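Local coordinates for Cwp19 (Clostridioides difficile, PDB 5OQ3), which probably cleaves peptidoglycan in the cell wall, this part being the TIM-barrel glycoside hydrolase domain of a longer protein that may also act as an amidase, at residues A[59-63]-A[64-68]; A[73-77]-A[78-82]; A[103-106]-A[107-111]. One frame throughout, in Å; residues are numbered along the deposited sequence.

Overall arrangement
The three contacts follow one another along a helix-strand-helix stretch of the TIM barrel, from helix 47-63 through strand 68-74 to helix 104-114. Contact 1 ends helix 47-63 and leads into strand 68-74; contact 2 folds the loop at the far end of that strand, some 24 Å away between centres; contact 3 opens helix 104-114, which lies against the barrel wall. Contacts 2 and 3 touch, their centres 13 Å apart, with Tyr81 CB lying 3.7 Å from Leu105 CD2. Contacts 1 and 3 stay about 7 Å apart at their nearest atoms, but Arg115 joins them through salt bridges to Asp59 and Glu111. Contact 2 lies at the strand end where TIM barrels generally carry their active sites.

Contact 1: residues A[59-63]-A[64-68]; sequences DKLKS and VGINT
Leu61 O accepts from Ile66 N at 3.1 Å and, one residue further on, Lys62 O accepts from Gly65 N at 3.0 Å; these two bonds make the Schellman motif at the end of helix 47-63. Val64 N is a second donor to Leu61 O, also at 3.1 Å, and it and Ile66 N reach the oxygen from opposite faces of its carbonyl plane. Gly65 N stands well above the plane of the Lys62 carbonyl. Gly65 makes the motif possible by taking a positive phi of 106°, backbone angles at which a CB would be pressed against the preceding carbonyl oxygen. The bonds from Gly65 and Ile66 back into the last turn lead the chain out of the helix and toward strand 68-74 of the barrel.

Ser63 bends its hydroxyl back along the helix and donates from OG to Lys60 O at 2.7 Å, reaching it because chi1 of 81° sets the oxygen between the backbone N and the carbonyl carbon. Beyond the turn, Thr68 OG1 donates to Asn67 OD1, an atom that also accepts from Arg28 N on the neighbouring strand. The extended Lys62 chain brings NZ to Arg115 O, to which it donates.

The apolar side chains of the motif are buried. Val64 packs against helices 364-369 and 371-381, touching Ile367 and Leu377, while its CG2 sits 3.4 Å from Leu61 O. Ile66 points back at the helix and, like Leu61, rests on Ile367, an apolar pairing of the kind often found across a Schellman turn. Where they meet, the touching is done by the root of each side chain: Leu61 CB lies 3.8 Å from Ile66 CB.

Contact 2: residues A[73-77]-A[78-82]; sequences VRPKS and DALYK. With EDO (1,2-ethanediol), chain C.
The loop that leaves the C-terminal end of barrel strand 68-74 doubles back on itself, and Val73 at its start meets Leu80 and Tyr81 near its end. Leu80 N donates to Val73 O at 3.0 Å, closing the mouth of the turn. Inside it, the Asp78 carboxylate turns back over the backbone of Lys76: chi1 of 61° places CG between the backbone N and the carbonyl carbon, and OD1 can then accept from Lys76 N at 2.8 Å, met from above the carboxylate plane. The same OD1 lies 3.0 Å from Pro75 CD, while OD2 accepts from Ser89 OG, so both carboxylate oxygens have a partner.

Pro75 also packs its CD against Leu80 CD1 at 3.5 Å. Val73 crosses Tyr81 at about a right angle, CG2 near CE1, and the methyl of Ala79 sits over the centre of the Tyr81 ring. A water links Arg74, Asp78 and Tyr81: it accepts from Arg74 NH1 at 2.9 Å, lying in the plane of the guanidinium at its edge, and donates to both Asp78 O and Tyr81 OH. A 1,2-ethanediol, probably from the crystallisation liquor, donates from O1 to Tyr81 O at 2.7 Å and is also bonded to Ser83 N.

Arg74 is held further by Asn124 O and Pro125 O, just beyond strand 118-123, and by Tyr170 of helix 165-181. Pro75 and Lys76 lean on Tyr91 of helix 90-93, and Tyr81 touches Phe123 of strand 118-123 and Val178 of helix 165-181.

Contact 3: residues A[103-106]-A[107-111]; sequences DPLP and FLIEE
Leu105 and Ile109, one helical turn apart, pack against each other, the branched end of the leucine fitting against the tip of the isoleucine. Leu105 CG comes within 3.7 Å of Ile109 CD1, and Leu105 CD1 touches the same methyl. With its CG anti to the backbone N (chi1 -174°), Leu105 turns its end along the helix toward Ile109. The next knob is Leu108, which lies back over the preceding turn: its CG sits 3.2 Å from Pro104 O, and its CD1 reaches both Pro104 CB and Leu105 CD1 at 4.4 Å.

Beneath these bumps the backbone is that of a regular first turn. Asp103 is the N-cap of helix 104-114, its OD1 accepting from Leu105 N at 3.1 Å from above the carboxylate plane; its other oxygen accepts from Tyr182 OH. Leu108 N, Ile109 N and Glu110 N then bond to Pro104 O, Leu105 O and Pro106 O, the last, from Glu110 N to Pro106 O, at 2.8 Å. Prolines at 104 and 106 fit here because the first turn of a helix asks for no backbone N-H from them.

In the TIM barrel this helix lies outside the sheet, and this face of it rests on the strands: Leu105, Leu108 and Ile109 all meet Phe119 of strand 118-123, with Leu105 also on Val73 and Leu108 on Val71 of strand 68-74. Phe107 packs against helix 47-63, among Lys51, Tyr54 and Thr55, while Glu111 CG sits over the centre of the Phe107 ring, 3.6 Å above its plane.

Contact 1: residues A[59-63]-A[64-68]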
loop_
_atom_site.group_PDB
_atom_site.type_symbol
_atom_site.label_atom_id
_atom_site.label_comp_id
_atom_site.label_asym_id
_atom_site.label_seq_id
_atom_site.Cartn_x
_atom_site.Cartn_y
_atom_site.Cartn_z
ATOM N N ASP A 59 -4.307 -20.778 -2.790
ATOM C CA ASP A 59 -5.148 -21.676 -3.568
ATOM C C ASP A 59 -6.565 -21.111 -3.719
ATOM O O ASP A 59 -7.149 -21.173 -4.790
ATOM C CB ASP A 59 -5.262 -23.057 -2.903
ATOM C CG ASP A 59 -3.995 -23.890 -2.981
ATOM O OD1 ASP A 59 -3.127 -23.631 -3.842
ATOM O OD2 ASP A 59 -3.927 -24.870 -2.195
ATOM N N LYS A 60 -7.101 -20.554 -2.647
ATOM C CA LYS A 60 -8.446 -20.010 -2.689
ATOM C C LYS A 60 -8.471 -18.759 -3.615
ATOM O O LYS A 60 -9.370 -18.620 -4.436
ATOM C CB LYS A 60 -8.925 -19.700 -1.267
ATOM C CG LYS A 60 -10.438 -19.587 -1.089
ATOM C CD LYS A 60 -11.165 -20.936 -1.001
ATOM C CE LYS A 60 -11.046 -21.683 0.345
ATOM N NZ LYS A 60 -11.815 -21.088 1.483
ATOM N N LEU A 61 -7.455 -17.900 -3.526
ATOM C CA LEU A 61 -7.406 -16.724 -4.403
ATOM C C LEU A 61 -7.299 -17.129 -5.880
ATOM O O LEU A 61 -8.020 -16.607 -6.719
ATOM C CB LEU A 61 -6.240 -15.838 -4.003
ATOM C CG LEU A 61 -6.260 -15.252 -2.586
ATOM C CD1 LEU A 61 -4.964 -14.510 -2.291
ATOM C CD2 LEU A 61 -7.467 -14.363 -2.396
ATOM N N LYS A 62 -6.417 -18.084 -6.170
ATOM C CA LYS A 62 -6.237 -18.509 -7.540
ATOM C C LYS A 62 -7.553 -19.061 -8.091
ATOM O O LYS A 62 -7.917 -18.835 -9.247
ATOM C CB LYS A 62 -5.110 -19.517 -7.678
ATOM C CG LYS A 62 -4.987 -19.954 -9.111
ATOM C CD LYS A 62 -3.690 -20.553 -9.493
ATOM C CE LYS A 62 -3.612 -20.685 -11.004
ATOM N NZ LYS A 62 -2.504 -21.610 -11.331
ATOM N N SER A 63 -8.267 -19.798 -7.239
ATOM C CA SER A 63 -9.522 -20.425 -7.653
ATOM C C SER A 63 -10.601 -19.466 -8.135
ATOM O O SER A 63 -11.498 -19.897 -8.876
ATOM C CB SER A 63 -10.116 -21.323 -6.552
ATOM O OG SER A 63 -10.819 -20.566 -5.569
ATOM N N VAL A 64 -10.519 -18.195 -7.743
ATOM C CA VAL A 64 -11.503 -17.187 -8.191
ATOM C C VAL A 64 -10.978 -16.249 -9.246
ATOM O O VAL A 64 -11.664 -15.307 -9.621
ATOM C CB VAL A 64 -12.137 -16.402 -7.026
ATOM C CG1 VAL A 64 -12.700 -17.385 -6.009
ATOM C CG2 VAL A 64 -11.162 -15.412 -6.361
ATOM N N GLY A 65 -9.744 -16.471 -9.695
ATOM C CA GLY A 65 -9.165 -15.662 -10.762
ATOM C C GLY A 65 -8.104 -14.646 -10.341
ATOM O O GLY A 65 -7.610 -13.909 -11.157
ATOM N N ILE A 66 -7.753 -14.590 -9.069
ATOM C CA ILE A 66 -6.671 -13.701 -8.638
ATOM C C ILE A 66 -5.352 -14.151 -9.256
ATOM O O ILE A 66 -4.987 -15.329 -9.223
ATOM C CB ILE A 66 -6.590 -13.626 -7.107
ATOM C CG1 ILE A 66 -7.867 -13.085 -6.496
ATOM C CG2 ILE A 66 -5.369 -12.835 -6.627
ATOM C CD1 ILE A 66 -8.191 -11.667 -6.892
ATOM N N ASN A 67 -4.651 -13.184 -9.856
ATOM C CA ASN A 67 -3.383 -13.435 -10.529
ATOM C C ASN A 67 -2.181 -12.775 -9.915
ATOM O O ASN A 67 -1.050 -13.012 -10.363
ATOM C CB ASN A 67 -3.469 -13.142 -12.037
ATOM C CG ASN A 67 -3.781 -11.675 -12.359
ATOM O OD1 ASN A 67 -3.455 -10.763 -11.593
ATOM N ND2 ASN A 67 -4.436 -11.452 -13.534
ATOM N N THR A 68 -2.386 -12.031 -8.830
ATOM C CA THR A 68 -1.310 -11.214 -8.218
ATOM C C THR A 68 -1.545 -11.133 -6.724
ATOM O O THR A 68 -2.662 -10.767 -6.316
ATOM C CB THR A 68 -1.266 -9.792 -8.841
ATOM O OG1 THR A 68 -1.054 -9.899 -10.255
ATOM C CG2 THR A 68 -0.115 -8.963 -8.242
#

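Contact 2: residues A[73-77]-A[78-82]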
loop_
_atom_site.group_PDB
_atom_site.type_symbol
_atom_site.label_atom_id
_atom_site.label_comp_id
_atom_site.label_asym_id
_atom_site.label_seq_id
_atom_site.Cartn_x
_atom_site.Cartn_y
_atom_site.Cartn_z
ATOM N N VAL A 73 5.322 -6.892 3.343
ATOM C CA VAL A 73 6.595 -7.347 3.858
ATOM C C VAL A 73 7.210 -6.400 4.896
ATOM O O VAL A 73 8.121 -6.785 5.608
ATOM C CB VAL A 73 7.606 -7.653 2.741
ATOM C CG1 VAL A 73 7.076 -8.731 1.787
ATOM C CG2 VAL A 73 8.066 -6.430 1.967
ATOM N N ARG A 74 6.725 -5.150 4.908
ATOM C CA ARG A 74 7.135 -4.111 5.896
ATOM C C ARG A 74 5.882 -3.446 6.439
ATOM O O ARG A 74 5.527 -2.345 6.016
ATOM C CB ARG A 74 8.031 -3.074 5.239
ATOM C CG ARG A 74 8.505 -1.934 6.136
ATOM C CD ARG A 74 9.186 -0.877 5.301
ATOM N NE ARG A 74 9.511 0.324 6.038
ATOM C CZ ARG A 74 10.665 0.577 6.640
ATOM N NH1 ARG A 74 11.620 -0.317 6.672
ATOM N NH2 ARG A 74 10.863 1.789 7.195
ATOM N N PRO A 75 5.221 -4.107 7.407
ATOM C CA PRO A 75 4.056 -3.487 8.007
ATOM C C PRO A 75 4.357 -2.403 9.012
ATOM O O PRO A 75 3.509 -1.525 9.209
ATOM C CB PRO A 75 3.368 -4.648 8.710
ATOM C CG PRO A 75 4.441 -5.622 9.016
ATOM C CD PRO A 75 5.339 -5.521 7.814
ATOM N N LYS A 76 5.552 -2.417 9.614
ATOM C CA LYS A 76 5.831 -1.554 10.776
ATOM C C LYS A 76 7.342 -1.404 10.985
ATOM O O LYS A 76 7.906 -1.903 11.968
ATOM C CB LYS A 76 5.134 -2.124 12.002
ATOM C CG LYS A 76 5.190 -1.246 13.224
ATOM C CD LYS A 76 4.604 -2.003 14.400
ATOM C CE LYS A 76 5.057 -1.375 15.688
ATOM N NZ LYS A 76 4.903 -2.318 16.813
ATOM N N SER A 77 7.984 -0.722 10.025
ATOM C CA SER A 77 9.465 -0.518 10.017
ATOM C C SER A 77 10.231 -1.813 10.356
ATOM O O SER A 77 11.212 -1.799 11.100
ATOM C CB SER A 77 9.898 0.602 10.978
ATOM O OG SER A 77 11.299 0.829 10.874
ATOM N N ASP A 78 9.790 -2.898 9.745
ATOM C CA ASP A 78 10.196 -4.249 10.103
ATOM C C ASP A 78 10.198 -5.068 8.828
ATOM O O ASP A 78 10.012 -4.530 7.716
ATOM C CB ASP A 78 9.293 -4.794 11.197
ATOM C CG ASP A 78 7.829 -4.876 10.756
ATOM O OD1 ASP A 78 7.503 -4.436 9.607
ATOM O OD2 ASP A 78 7.010 -5.393 11.565
ATOM N N ALA A 79 10.435 -6.373 8.968
ATOM C CA ALA A 79 10.664 -7.201 7.788
ATOM C C ALA A 79 10.108 -8.596 8.019
ATOM O O ALA A 79 10.398 -9.228 9.042
ATOM C CB ALA A 79 12.160 -7.271 7.471
ATOM N N LEU A 80 9.369 -9.085 7.020
ATOM C CA LEU A 80 9.051 -10.506 6.961
ATOM C C LEU A 80 10.036 -11.212 6.021
ATOM O O LEU A 80 9.655 -12.039 5.204
ATOM C CB LEU A 80 7.585 -10.730 6.550
ATOM C CG LEU A 80 6.585 -10.406 7.677
ATOM C CD1 LEU A 80 6.217 -8.944 7.787
ATOM C CD2 LEU A 80 5.328 -11.234 7.606
ATOM N N TYR A 81 11.318 -10.854 6.152
ATOM C CA TYR A 81 12.394 -11.379 5.309
ATOM C C TYR A 81 13.694 -11.142 6.070
ATOM O O TYR A 81 13.740 -10.290 6.974
ATOM C CB TYR A 81 12.469 -10.687 3.952
ATOM C CG TYR A 81 12.528 -9.161 3.994
ATOM C CD1 TYR A 81 11.367 -8.393 4.067
ATOM C CD2 TYR A 81 13.739 -8.482 3.988
ATOM C CE1 TYR A 81 11.422 -7.009 4.096
ATOM C CE2 TYR A 81 13.804 -7.107 4.021
ATOM C CZ TYR A 81 12.648 -6.370 4.092
ATOM O OH TYR A 81 12.707 -4.992 4.122
ATOM N N LYS A 82 14.733 -11.860 5.675
ATOM C CA LYS A 82 16.066 -11.724 6.242
ATOM C C LYS A 82 16.674 -10.407 5.751
ATOM O O LYS A 82 16.726 -10.130 4.541
ATOM C CB LYS A 82 16.923 -12.906 5.841
ATOM C CG LYS A 82 18.268 -12.944 6.517
ATOM C CD LYS A 82 18.884 -14.331 6.357
ATOM C CE LYS A 82 20.139 -14.463 7.183
ATOM N NZ LYS A 82 20.841 -15.679 6.672
HETATM C C1 EDO C . 15.568 -9.192 10.005
HETATM O O1 EDO C . 14.337 -9.252 9.340
HETATM C C2 EDO C . 16.435 -10.265 9.528
HETATM O O2 EDO C . 17.657 -9.796 9.026
HETATM O O HOH W 1 11.597 -3.148 5.971
#

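Contact 3: residues A[103-106]-A[107-111]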
loop_
_atom_site.group_PDB
_atom_site.type_symbol
_atom_site.label_atom_id
_atom_site.label_comp_id
_atom_site.label_asym_id
_atom_site.label_seq_id
_atom_site.Cartn_x
_atom_site.Cartn_y
_atom_site.Cartn_z
ATOM N N ASP A 103 13.172 -17.851 6.934
ATOM C CA ASP A 103 12.890 -16.615 6.205
ATOM C C ASP A 103 11.607 -16.871 5.421
ATOM O O ASP A 103 11.609 -17.671 4.499
ATOM C CB ASP A 103 14.049 -16.311 5.275
ATOM C CG ASP A 103 13.829 -15.027 4.448
ATOM O OD1 ASP A 103 12.775 -14.391 4.560
ATOM O OD2 ASP A 103 14.745 -14.638 3.707
ATOM N N PRO A 104 10.492 -16.204 5.768
ATOM C CA PRO A 104 9.247 -16.493 5.039
ATOM C C PRO A 104 9.250 -16.050 3.586
ATOM O O PRO A 104 8.570 -16.667 2.767
ATOM C CB PRO A 104 8.167 -15.713 5.792
ATOM C CG PRO A 104 8.817 -15.235 7.035
ATOM C CD PRO A 104 10.287 -15.254 6.851
ATOM N N LEU A 105 10.008 -15.010 3.247
ATOM C CA LEU A 105 9.807 -14.395 1.939
ATOM C C LEU A 105 10.077 -15.294 0.711
ATOM O O LEU A 105 9.265 -15.283 -0.221
ATOM C CB LEU A 105 10.530 -13.034 1.834
ATOM C CG LEU A 105 10.284 -12.226 0.583
ATOM C CD1 LEU A 105 8.790 -11.984 0.370
ATOM C CD2 LEU A 105 11.023 -10.892 0.607
ATOM N N PRO A 106 11.175 -16.096 0.723
ATOM C CA PRO A 106 11.383 -17.027 -0.406
ATOM C C PRO A 106 10.178 -17.935 -0.619
ATOM O O PRO A 106 9.822 -18.235 -1.769
ATOM C CB PRO A 106 12.637 -17.798 0.003
ATOM C CG PRO A 106 13.378 -16.843 0.847
ATOM C CD PRO A 106 12.347 -16.103 1.628
ATOM N N PHE A 107 9.604 -18.445 0.479
ATOM C CA PHE A 107 8.431 -19.290 0.396
ATOM C C PHE A 107 7.213 -18.557 -0.160
ATOM O O PHE A 107 6.523 -19.044 -1.080
ATOM C CB PHE A 107 8.102 -19.844 1.768
ATOM C CG PHE A 107 7.006 -20.854 1.773
ATOM C CD1 PHE A 107 7.297 -22.215 1.530
ATOM C CD2 PHE A 107 5.700 -20.497 2.053
ATOM C CE1 PHE A 107 6.288 -23.180 1.556
ATOM C CE2 PHE A 107 4.686 -21.463 2.087
ATOM C CZ PHE A 107 4.979 -22.796 1.827
ATOM N N LEU A 108 7.043 -17.332 0.312
ATOM C CA LEU A 108 5.890 -16.533 -0.153
ATOM C C LEU A 108 5.956 -16.272 -1.668
ATOM O O LEU A 108 4.978 -16.378 -2.355
ATOM C CB LEU A 108 5.759 -15.238 0.600
ATOM C CG LEU A 108 5.699 -15.296 2.124
ATOM C CD1 LEU A 108 5.631 -13.899 2.750
ATOM C CD2 LEU A 108 4.505 -16.111 2.575
ATOM N N ILE A 109 7.178 -16.021 -2.159
ATOM C CA ILE A 109 7.406 -15.752 -3.554
ATOM C C ILE A 109 7.345 -17.027 -4.422
ATOM O O ILE A 109 6.618 -17.091 -5.437
ATOM C CB ILE A 109 8.748 -15.048 -3.746
ATOM C CG1 ILE A 109 8.690 -13.647 -3.114
ATOM C CG2 ILE A 109 9.068 -14.919 -5.230
ATOM C CD1 ILE A 109 10.061 -13.027 -3.039
ATOM N N GLU A 110 8.077 -18.057 -3.983
ATOM C CA GLU A 110 8.187 -19.254 -4.792
ATOM C C GLU A 110 6.825 -19.959 -4.895
ATOM O O GLU A 110 6.494 -20.498 -5.966
ATOM C CB GLU A 110 9.271 -20.192 -4.285
ATOM C CG GLU A 110 10.679 -19.640 -4.506
ATOM C CD GLU A 110 11.824 -20.426 -3.941
ATOM O OE1 GLU A 110 11.630 -21.325 -3.136
ATOM O OE2 GLU A 110 12.992 -20.108 -4.344
ATOM N N GLU A 111 6.025 -19.917 -3.826
ATOM C CA GLU A 111 4.738 -20.539 -3.892
ATOM C C GLU A 111 3.737 -19.759 -4.741
ATOM O O GLU A 111 2.869 -20.364 -5.395
ATOM C CB GLU A 111 4.194 -20.743 -2.464
ATOM C CG GLU A 111 5.022 -21.779 -1.674
ATOM C CD GLU A 111 4.957 -23.214 -2.191
ATOM O OE1 GLU A 111 3.924 -23.570 -2.765
ATOM O OE2 GLU A 111 5.969 -23.953 -2.016
#